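Local coordinates for protein Cyp101j2 (Sphingobium yanoikuyae, PDB 5KYO) that probably hydroxylates the monoterpenoid 1,8-cineole as a haem-containing cytochrome P450 monooxygenase of the CYP101 family, at residues A[52-55]-A[56-59]; A[69-72]-A[73-77]; A[104-108]-A[109-113]; A[403-406]-A[407-411]. All blocks are in the same frame, centred on the assembly; numbering follows the deposited sequence.

Contact 1: A[52-55]-A[56-59]; sequences DVPE and GLDF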
loop_
_atom_site.group_PDB
_atom_site.type_symbol
_atom_site.label_atom_id
_atom_site.label_comp_id
_atom_site.label_asym_id
_atom_site.label_seq_id
_atom_site.Cartn_x
_atom_site.Cartn_y
_atom_site.Cartn_z
ATOM N N ASP A 52 7.486 9.329 13.398
ATOM C CA ASP A 52 7.019 8.134 14.096
ATOM C C ASP A 52 5.794 8.375 14.951
ATOM O O ASP A 52 5.572 9.473 15.468
ATOM C CB ASP A 52 8.117 7.546 14.990
ATOM C CG ASP A 52 9.127 6.742 14.212
ATOM O OD1 ASP A 52 8.827 6.403 13.048
ATOM O OD2 ASP A 52 10.196 6.419 14.773
ATOM N N VAL A 53 4.996 7.327 15.093
ATOM C CA VAL A 53 3.912 7.325 16.065
ATOM C C VAL A 53 4.541 7.499 17.448
ATOM O O VAL A 53 5.549 6.866 17.747
ATOM C CB VAL A 53 3.091 6.019 15.995
ATOM C CG1 VAL A 53 2.017 6.006 17.063
ATOM C CG2 VAL A 53 2.466 5.872 14.619
ATOM N N PRO A 54 3.983 8.406 18.269
ATOM C CA PRO A 54 4.477 8.568 19.642
ATOM C C PRO A 54 4.437 7.265 20.440
ATOM O O PRO A 54 3.414 6.578 20.474
ATOM C CB PRO A 54 3.523 9.607 20.241
ATOM C CG PRO A 54 3.031 10.389 19.079
ATOM C CD PRO A 54 2.961 9.410 17.923
ATOM N N GLU A 55 5.569 6.914 21.037
ATOM C CA GLU A 55 5.633 5.799 21.968
ATOM C C GLU A 55 4.867 6.181 23.226
ATOM O O GLU A 55 5.248 7.124 23.920
ATOM C CB GLU A 55 7.087 5.454 22.301
ATOM C CG GLU A 55 7.914 4.964 21.112
ATOM C CD GLU A 55 7.888 3.461 20.965
ATOM O OE1 GLU A 55 6.827 2.921 20.597
ATOM O OE2 GLU A 55 8.927 2.818 21.226
ATOM N N GLY A 56 3.790 5.462 23.529
ATOM C CA GLY A 56 3.370 4.305 22.764
ATOM C C GLY A 56 1.865 4.264 22.566
ATOM O O GLY A 56 1.142 3.579 23.294
ATOM N N LEU A 57 1.393 5.029 21.587
ATOM C CA LEU A 57 0.008 4.969 21.138
ATOM C C LEU A 57 -0.121 3.893 20.063
ATOM O O LEU A 57 0.883 3.460 19.500
ATOM C CB LEU A 57 -0.443 6.325 20.578
ATOM C CG LEU A 57 -0.314 7.511 21.537
ATOM C CD1 LEU A 57 -0.669 8.831 20.851
ATOM C CD2 LEU A 57 -1.207 7.271 22.724
ATOM N N ASP A 58 -1.346 3.452 19.803
ATOM C CA ASP A 58 -1.615 2.619 18.643
ATOM C C ASP A 58 -1.602 3.494 17.394
ATOM O O ASP A 58 -2.056 4.627 17.436
ATOM C CB ASP A 58 -2.959 1.900 18.797
ATOM C CG ASP A 58 -3.497 1.381 17.483
ATOM O OD1 ASP A 58 -3.041 0.307 17.032
ATOM O OD2 ASP A 58 -4.375 2.046 16.894
ATOM N N PHE A 59 -1.080 2.968 16.286
ATOM C CA PHE A 59 -1.015 3.696 15.011
ATOM C C PHE A 59 -2.334 4.365 14.642
ATOM O O PHE A 59 -2.390 5.573 14.411
ATOM C CB PHE A 59 -0.601 2.736 13.877
ATOM C CG PHE A 59 -0.499 3.385 12.518
ATOM C CD1 PHE A 59 -1.621 3.522 11.712
ATOM C CD2 PHE A 59 0.723 3.785 12.023
ATOM C CE1 PHE A 59 -1.533 4.089 10.468
ATOM C CE2 PHE A 59 0.824 4.354 10.771
ATOM C CZ PHE A 59 -0.303 4.512 9.993
#
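A chi1 of 177° on Val-53 places CG1 beside the carbonyl carbon and CG2 beside the backbone N, where CG2 meets Phe-59, whose own ring is swung out anti to N (chi1 -180°). The two side chains cross at about a right angle: CG2 of Val-53 lies 3.8 Å from CD2 of Phe-59, while CG1 of Val-53 leans on the backbone, 3.7 Å from O of Leu-57. Between these residues the chain reverses in a beta turn, closed by a hydrogen bond from Leu-57 N to Pro-54 O of 2.8 Å and nearly straight at the hydrogen (167°). The peptide between the two central residues, Glu-55 and Gly-56, is cis, a rare state for a bond that does not precede proline. The turn leads into helix 59-69, helix A of the P450 fold, where Asp-58 is the N-cap and its OD2 accepts from Gln-61 N. Outside the turn, CB of Pro-54 rests 4.3 Å from CD1 of Leu-57, a light touch on the exposed side. The inner side is covered by Tyr-413, which touches both Val-53 and Phe-59, and Phe-281 meets the Phe-59 ring edge-to-face.

Contact 2: A[69-72]-A[73-77]; sequences QAPH and PLMWT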
loop_
_atom_site.group_PDB
_atom_site.type_symbol
_atom_site.label_atom_id
_atom_site.label_comp_id
_atom_site.label_asym_id
_atom_site.label_seq_id
_atom_site.Cartn_x
_atom_site.Cartn_y
_atom_site.Cartn_z
ATOM N N GLN A 69 -8.614 16.440 17.187
ATOM C CA GLN A 69 -8.120 17.734 17.667
ATOM C C GLN A 69 -8.182 18.840 16.605
ATOM O O GLN A 69 -8.073 20.027 16.924
ATOM C CB GLN A 69 -6.683 17.587 18.175
ATOM N N ALA A 70 -8.372 18.454 15.347
ATOM C CA ALA A 70 -8.333 19.412 14.240
ATOM C C ALA A 70 -9.597 20.258 14.111
ATOM O O ALA A 70 -10.685 19.726 13.886
ATOM C CB ALA A 70 -8.072 18.681 12.934
ATOM N N PRO A 71 -9.440 21.593 14.219
ATOM C CA PRO A 71 -10.501 22.609 14.118
ATOM C C PRO A 71 -11.270 22.593 12.796
ATOM O O PRO A 71 -12.399 23.086 12.747
ATOM C CB PRO A 71 -9.738 23.931 14.260
ATOM C CG PRO A 71 -8.486 23.577 14.961
ATOM C CD PRO A 71 -8.132 22.197 14.522
ATOM N N HIS A 72 -10.662 22.057 11.740
ATOM C CA HIS A 72 -11.318 21.953 10.439
ATOM C C HIS A 72 -11.037 20.603 9.781
ATOM O O HIS A 72 -10.010 19.987 10.052
ATOM C CB HIS A 72 -10.858 23.078 9.511
ATOM C CG HIS A 72 -11.104 24.449 10.054
ATOM N ND1 HIS A 72 -12.242 25.170 9.765
ATOM C CD2 HIS A 72 -10.360 25.231 10.871
ATOM C CE1 HIS A 72 -12.188 26.338 10.380
ATOM N NE2 HIS A 72 -11.056 26.400 11.059
ATOM N N PRO A 73 -11.958 20.144 8.918
ATOM C CA PRO A 73 -11.751 18.945 8.099
ATOM C C PRO A 73 -10.512 19.053 7.208
ATOM O O PRO A 73 -9.907 18.038 6.861
ATOM C CB PRO A 73 -13.019 18.881 7.247
ATOM C CG PRO A 73 -14.045 19.574 8.056
ATOM C CD PRO A 73 -13.320 20.680 8.762
ATOM N N LEU A 74 -10.145 20.274 6.834
ATOM C CA LEU A 74 -8.974 20.478 5.995
ATOM C C LEU A 74 -7.985 21.361 6.721
ATOM O O LEU A 74 -8.239 22.546 6.917
ATOM C CB LEU A 74 -9.364 21.100 4.647
ATOM C CG LEU A 74 -8.275 21.141 3.565
ATOM C CD1 LEU A 74 -8.130 19.786 2.893
ATOM C CD2 LEU A 74 -8.540 22.215 2.514
ATOM N N MET A 75 -6.861 20.786 7.125
ATOM C CA MET A 75 -5.810 21.544 7.802
ATOM C C MET A 75 -4.583 21.676 6.903
ATOM O O MET A 75 -4.530 21.085 5.820
ATOM C CB MET A 75 -5.423 20.875 9.134
ATOM C CG MET A 75 -6.557 20.781 10.146
ATOM S SD MET A 75 -7.036 22.404 10.813
ATOM C CE MET A 75 -5.683 22.676 11.943
ATOM N N TRP A 76 -3.594 22.439 7.366
ATOM C CA TRP A 76 -2.387 22.719 6.595
ATOM C C TRP A 76 -1.169 22.626 7.502
ATOM O O TRP A 76 -1.186 23.124 8.630
ATOM C CB TRP A 76 -2.471 24.107 5.948
ATOM C CG TRP A 76 -1.321 24.465 5.055
ATOM C CD1 TRP A 76 -1.262 24.321 3.695
ATOM C CD2 TRP A 76 -0.072 25.051 5.448
ATOM N NE1 TRP A 76 -0.052 24.764 3.227
ATOM C CE2 TRP A 76 0.697 25.217 4.280
ATOM C CE3 TRP A 76 0.474 25.441 6.676
ATOM C CZ2 TRP A 76 1.982 25.755 4.301
ATOM C CZ3 TRP A 76 1.752 25.974 6.698
ATOM C CH2 TRP A 76 2.490 26.136 5.515
ATOM N N THR A 77 -0.122 21.969 7.014
ATOM C CA THR A 77 1.093 21.733 7.794
ATOM C C THR A 77 2.293 22.339 7.075
ATOM O O THR A 77 2.410 22.228 5.855
ATOM C CB THR A 77 1.338 20.207 8.042
ATOM O OG1 THR A 77 2.610 19.994 8.683
ATOM C CG2 THR A 77 1.300 19.433 6.725
#
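This is a local side-chain packing contact at the bend where the chain leaves helix 59-69 and enters strand 74-77, the first arm of the antiparallel beta hairpin 74-77/83-86 in the mixed five-stranded sheet of the P450 fold. Met-75 carries it. Its chain starts with CG anti to the carbonyl carbon (chi1 -61°) and then bends at chi2 and chi3, which folds the thioether back over the residues just before the strand. CG of Met-75 packs 3.8 Å from CB of Ala-70 and also lies 3.5 Å from O of His-72. The sulfur approaches the His-72 ring at its edge, 85° off the ring normal, with SD of Met-75 5.4 Å from the ring centroid, a loose sulfur-aromatic contact. With an alanine at Met-75, Ala-70 and the Pro-71 ring would probably lose their apolar partner and a gap would open inside the bend. The imidazole of His-72 is held from outside the bend, NE2 hydrogen-bonded to Asp-42. The strand is set in place by backbone bonds, Met-75 pairing with Val-85 and Pro-73 with Leu-87, while Leu-74 packs on Leu-91 of helix 89-97. At the far end of the folded thioether, the methyl CE of Met-75 meets the Pro-71 ring at CD, 3.6 Å away, the two side chains crossing at about a right angle.

Contact 3: A[104-108]-A[109-113]; sequences NHTVL and VPKET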
loop_
_atom_site.group_PDB
_atom_site.type_symbol
_atom_site.label_atom_id
_atom_site.label_comp_id
_atom_site.label_asym_id
_atom_site.label_seq_id
_atom_site.Cartn_x
_atom_site.Cartn_y
_atom_site.Cartn_z
ATOM N N ASN A 104 -3.393 13.343 -10.046
ATOM C CA ASN A 104 -2.331 12.397 -9.697
ATOM C C ASN A 104 -0.971 12.825 -10.269
ATOM O O ASN A 104 -0.042 12.018 -10.346
ATOM C CB ASN A 104 -2.667 10.977 -10.192
ATOM C CG ASN A 104 -3.610 10.226 -9.255
ATOM O OD1 ASN A 104 -4.753 10.631 -9.060
ATOM N ND2 ASN A 104 -3.138 9.106 -8.694
ATOM N N HIS A 105 -0.853 14.090 -10.666
ATOM C CA HIS A 105 0.385 14.577 -11.281
ATOM C C HIS A 105 1.530 14.570 -10.273
ATOM O O HIS A 105 2.661 14.223 -10.622
ATOM C CB HIS A 105 0.186 15.972 -11.879
ATOM C CG HIS A 105 1.389 16.491 -12.607
ATOM N ND1 HIS A 105 2.152 17.537 -12.131
ATOM C CD2 HIS A 105 1.967 16.100 -13.768
ATOM C CE1 HIS A 105 3.145 17.770 -12.971
ATOM N NE2 HIS A 105 3.059 16.909 -13.968
ATOM N N THR A 106 1.224 14.915 -9.019
ATOM C CA THR A 106 2.129 14.677 -7.899
ATOM C C THR A 106 1.327 14.004 -6.793
ATOM O O THR A 106 0.196 14.398 -6.526
ATOM C CB THR A 106 2.774 15.970 -7.346
ATOM O OG1 THR A 106 1.764 16.821 -6.800
ATOM C CG2 THR A 106 3.489 16.722 -8.429
ATOM N N VAL A 107 1.893 12.964 -6.187
ATOM C CA VAL A 107 1.199 12.215 -5.141
ATOM C C VAL A 107 2.050 12.059 -3.905
ATOM O O VAL A 107 1.624 11.442 -2.940
ATOM C CB VAL A 107 0.764 10.787 -5.601
ATOM C CG1 VAL A 107 -0.253 10.862 -6.715
ATOM C CG2 VAL A 107 1.966 9.936 -5.988
ATOM N N LEU A 108 3.253 12.618 -3.945
ATOM C CA LEU A 108 4.210 12.481 -2.862
ATOM C C LEU A 108 4.633 13.857 -2.362
ATOM O O LEU A 108 4.727 14.814 -3.146
ATOM C CB LEU A 108 5.436 11.677 -3.322
ATOM C CG LEU A 108 5.187 10.213 -3.695
ATOM C CD1 LEU A 108 6.510 9.465 -3.888
ATOM C CD2 LEU A 108 4.328 9.515 -2.637
ATOM N N VAL A 109 4.870 13.955 -1.057
ATOM C CA VAL A 109 5.422 15.173 -0.460
ATOM C C VAL A 109 6.838 14.913 0.053
ATOM O O VAL A 109 7.146 13.802 0.484
ATOM C CB VAL A 109 4.541 15.700 0.691
ATOM C CG1 VAL A 109 3.146 16.045 0.181
ATOM C CG2 VAL A 109 4.466 14.683 1.799
ATOM N N PRO A 110 7.727 15.921 -0.023
ATOM C CA PRO A 110 7.535 17.263 -0.588
ATOM C C PRO A 110 7.393 17.243 -2.104
ATOM O O PRO A 110 8.029 16.411 -2.768
ATOM C CB PRO A 110 8.820 18.003 -0.185
ATOM C CG PRO A 110 9.433 17.178 0.893
ATOM C CD PRO A 110 9.070 15.773 0.560
ATOM N N LYS A 111 6.573 18.144 -2.644
ATOM C CA LYS A 111 6.313 18.173 -4.084
ATOM C C LYS A 111 7.560 18.408 -4.943
ATOM O O LYS A 111 7.759 17.729 -5.949
ATOM C CB LYS A 111 5.270 19.241 -4.417
ATOM C CG LYS A 111 5.292 19.651 -5.901
ATOM C CD LYS A 111 4.139 20.573 -6.276
ATOM C CE LYS A 111 3.961 20.625 -7.788
ATOM N NZ LYS A 111 2.843 21.531 -8.205
ATOM N N GLU A 112 8.404 19.356 -4.546
ATOM C CA GLU A 112 9.547 19.729 -5.383
ATOM C C GLU A 112 10.791 18.906 -5.077
ATOM O O GLU A 112 11.896 19.289 -5.448
ATOM C CB GLU A 112 9.869 21.219 -5.232
ATOM N N THR A 113 10.621 17.788 -4.377
ATOM C CA THR A 113 11.692 16.805 -4.311
ATOM C C THR A 113 11.116 15.432 -4.623
ATOM O O THR A 113 11.220 14.974 -5.749
ATOM C CB THR A 113 12.410 16.794 -2.959
ATOM O OG1 THR A 113 13.106 18.034 -2.786
ATOM C CG2 THR A 113 13.427 15.677 -2.924
#
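Thr-106 and Lys-111 meet where the loop after strand 102-103 turns into helix 111-118. CG2 of Thr-106 touches the aliphatic tail of the lysine at CE, 4.0 Å away and roughly at right angles. The lysine can bridge this distance because CG stands anti to its backbone N (chi1 161°) and the rest of the chain is extended. This is the well-packed side: Thr-106 and Lys-111 both lie on Met-339, and Val-109 lies on Met-341, all against strand 339-343 of the sheet. Inside the bend, O of Leu-108 sits 3.8 Å from CA of Lys-111 and is buried without a polar partner. The cis peptide before Pro-110, the N-cap residue, helps make the corner. Opposite in character is the solvent side, where Glu-112 and Thr-113 are exposed, the glutamate is not modelled past CB, and Thr-113 N reaches Pro-110 O by a weak bond of 3.3 Å. Back in the loop, Asn-104 ND2 donates to a haem propionate oxygen. Glu-322 ties the polar ends together, OE2 in a salt bridge with Lys-111 NZ and OE1 hydrogen-bonded to His-105 ND1, so the carboxylate probably keeps its negative charge and draws the proton of His-105 to ND1.

Contact 4: A[403-406]-A[407-411]; sequences FRIE and DDAPL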
loop_
_atom_site.group_PDB
_atom_site.type_symbol
_atom_site.label_atom_id
_atom_site.label_comp_id
_atom_site.label_asym_id
_atom_site.label_seq_id
_atom_site.Cartn_x
_atom_site.Cartn_y
_atom_site.Cartn_z
ATOM N N PHE A 403 0.577 -18.308 19.197
ATOM C CA PHE A 403 1.784 -17.517 19.205
ATOM C C PHE A 403 1.473 -16.187 19.870
ATOM O O PHE A 403 0.311 -15.880 20.098
ATOM C CB PHE A 403 2.297 -17.300 17.771
ATOM C CG PHE A 403 1.247 -16.758 16.833
ATOM C CD1 PHE A 403 0.316 -17.601 16.250
ATOM C CD2 PHE A 403 1.191 -15.397 16.548
ATOM C CE1 PHE A 403 -0.650 -17.104 15.406
ATOM C CE2 PHE A 403 0.233 -14.896 15.686
ATOM C CZ PHE A 403 -0.691 -15.742 15.120
ATOM N N ARG A 404 2.507 -15.400 20.131
ATOM C CA ARG A 404 2.310 -14.056 20.659
ATOM C C ARG A 404 3.575 -13.239 20.457
ATOM O O ARG A 404 4.596 -13.776 20.063
ATOM C CB ARG A 404 1.953 -14.114 22.144
ATOM C CG ARG A 404 3.129 -14.544 23.004
ATOM C CD ARG A 404 2.889 -14.264 24.478
ATOM N NE ARG A 404 4.139 -14.296 25.239
ATOM C CZ ARG A 404 4.228 -14.060 26.548
ATOM N NH1 ARG A 404 3.129 -13.792 27.238
ATOM N NH2 ARG A 404 5.409 -14.112 27.164
ATOM N N ILE A 405 3.514 -11.943 20.727
ATOM C CA ILE A 405 4.725 -11.127 20.699
ATOM C C ILE A 405 5.690 -11.645 21.745
ATOM O O ILE A 405 5.261 -11.956 22.850
ATOM C CB ILE A 405 4.428 -9.633 20.989
ATOM C CG1 ILE A 405 3.345 -9.099 20.044
ATOM C CG2 ILE A 405 5.722 -8.818 20.874
ATOM C CD1 ILE A 405 3.763 -9.066 18.592
ATOM N N GLU A 406 6.978 -11.741 21.424
ATOM C CA GLU A 406 7.932 -12.233 22.409
ATOM C C GLU A 406 7.892 -11.333 23.629
ATOM O O GLU A 406 7.903 -10.106 23.499
ATOM C CB GLU A 406 9.348 -12.310 21.853
ATOM C CG GLU A 406 10.362 -12.911 22.842
ATOM C CD GLU A 406 11.657 -13.325 22.153
ATOM O OE1 GLU A 406 12.398 -12.441 21.691
ATOM O OE2 GLU A 406 11.933 -14.534 22.059
ATOM N N ASP A 407 7.795 -11.978 24.793
ATOM C CA ASP A 407 7.723 -11.338 26.098
ATOM C C ASP A 407 6.539 -10.387 26.182
ATOM O O ASP A 407 6.479 -9.520 27.066
ATOM C CB ASP A 407 9.050 -10.634 26.390
ATOM C CG ASP A 407 10.225 -11.615 26.444
ATOM O OD1 ASP A 407 10.048 -12.713 27.016
ATOM O OD2 ASP A 407 11.313 -11.307 25.915
ATOM N N ASP A 408 5.580 -10.595 25.276
ATOM C CA ASP A 408 4.429 -9.706 25.076
ATOM C C ASP A 408 4.830 -8.232 25.052
ATOM O O ASP A 408 4.141 -7.381 25.632
ATOM C CB ASP A 408 3.367 -9.951 26.160
ATOM C CG ASP A 408 2.002 -9.384 25.784
ATOM O OD1 ASP A 408 1.673 -9.346 24.574
ATOM O OD2 ASP A 408 1.250 -8.988 26.704
ATOM N N ALA A 409 5.946 -7.933 24.393
ATOM C CA ALA A 409 6.407 -6.550 24.229
ATOM C C ALA A 409 5.337 -5.649 23.586
ATOM O O ALA A 409 4.488 -6.113 22.839
ATOM C CB ALA A 409 7.698 -6.515 23.393
ATOM N N PRO A 410 5.369 -4.342 23.896
ATOM C CA PRO A 410 4.463 -3.389 23.247
ATOM C C PRO A 410 4.792 -3.226 21.758
ATOM O O PRO A 410 5.937 -3.443 21.393
ATOM C CB PRO A 410 4.732 -2.077 23.993
ATOM C CG PRO A 410 5.492 -2.456 25.222
ATOM C CD PRO A 410 6.258 -3.683 24.868
ATOM N N LEU A 411 3.813 -2.852 20.938
ATOM C CA LEU A 411 4.046 -2.536 19.523
ATOM C C LEU A 411 4.521 -1.097 19.375
ATOM O O LEU A 411 4.096 -0.231 20.131
ATOM C CB LEU A 411 2.763 -2.743 18.714
ATOM C CG LEU A 411 2.187 -4.158 18.830
ATOM C CD1 LEU A 411 0.914 -4.337 18.035
ATOM C CD2 LEU A 411 3.249 -5.179 18.439
HETATM O O HOH W 1 1.400 -10.592 22.315
#
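Backbone bonds define the reversal in which Ile-405 faces Asp-408. Asp-408 N donates to Ile-405 O over 2.8 Å, bent at the hydrogen (139°), and Ala-409 N donates to Glu-406 O over 3.1 Å, much straighter (168°). Two turns thus overlap, the first of type II, with Asp-407 and Asp-408 both in left-handed backbone conformation. A water adds a side-chain clasp, accepting from Ile-405 N at 3.0 Å and donating to Asp-408 OD1 at 2.6 Å; the carboxylate comes within its range because CG of Asp-408 is anti to the backbone N (chi1 -163°). Among charged groups, the Arg-404 guanidinium lies over the peptide joining Asp-407 to Asp-408, with Asp-408 N 3.8 Å above its plane near the rim. Its NE is in a salt bridge with Glu-427, which also accepts from Asp-407 N, while Asp-408 OD1 pairs with Lys-288. Glu-406 and Asp-407 run side by side with OE1 and OD2 4.5 Å apart, a like-charge approach probably eased by the salt bridge from Arg-169 to Glu-406. Apolar contacts fill the inner side: CG2 of Ile-405 meets CB of Ala-409, and CD1 of Ile-405 meets CD2 of Leu-411, each at 3.9 Å, and Ile-405 also packs on Ala-287. Overall this is a tight turn leaving strand 404-405, which pairs with 425-427 in the small antiparallel sheet of the P450 fold and lies against the end of helix 273-288, the C-terminal part of the P450 helix I.

How the contacts relate
The four contacts follow one another along the chain in series, each a local turn or bend beside a helix or strand. Contacts 1 and 2 stand at the two ends of helix 59-69, their centres about 20 Å apart. Contacts 2 and 3 adjoin the same five-stranded sheet at its opposite edge strands, 74-77 and 102-103. Contact 4 belongs to the smaller sheet, about 37 Å from contact 3 between centres and across the chain's centre from it. Yet contact 4, late in sequence, packs against contact 1, where Glu-55 OE1 lies 4.2 Å from Leu-411 O, so distant parts of the chain meet there. Contact 3 alone includes a haem-pocket residue, while the other three lie farther from the chain's centre.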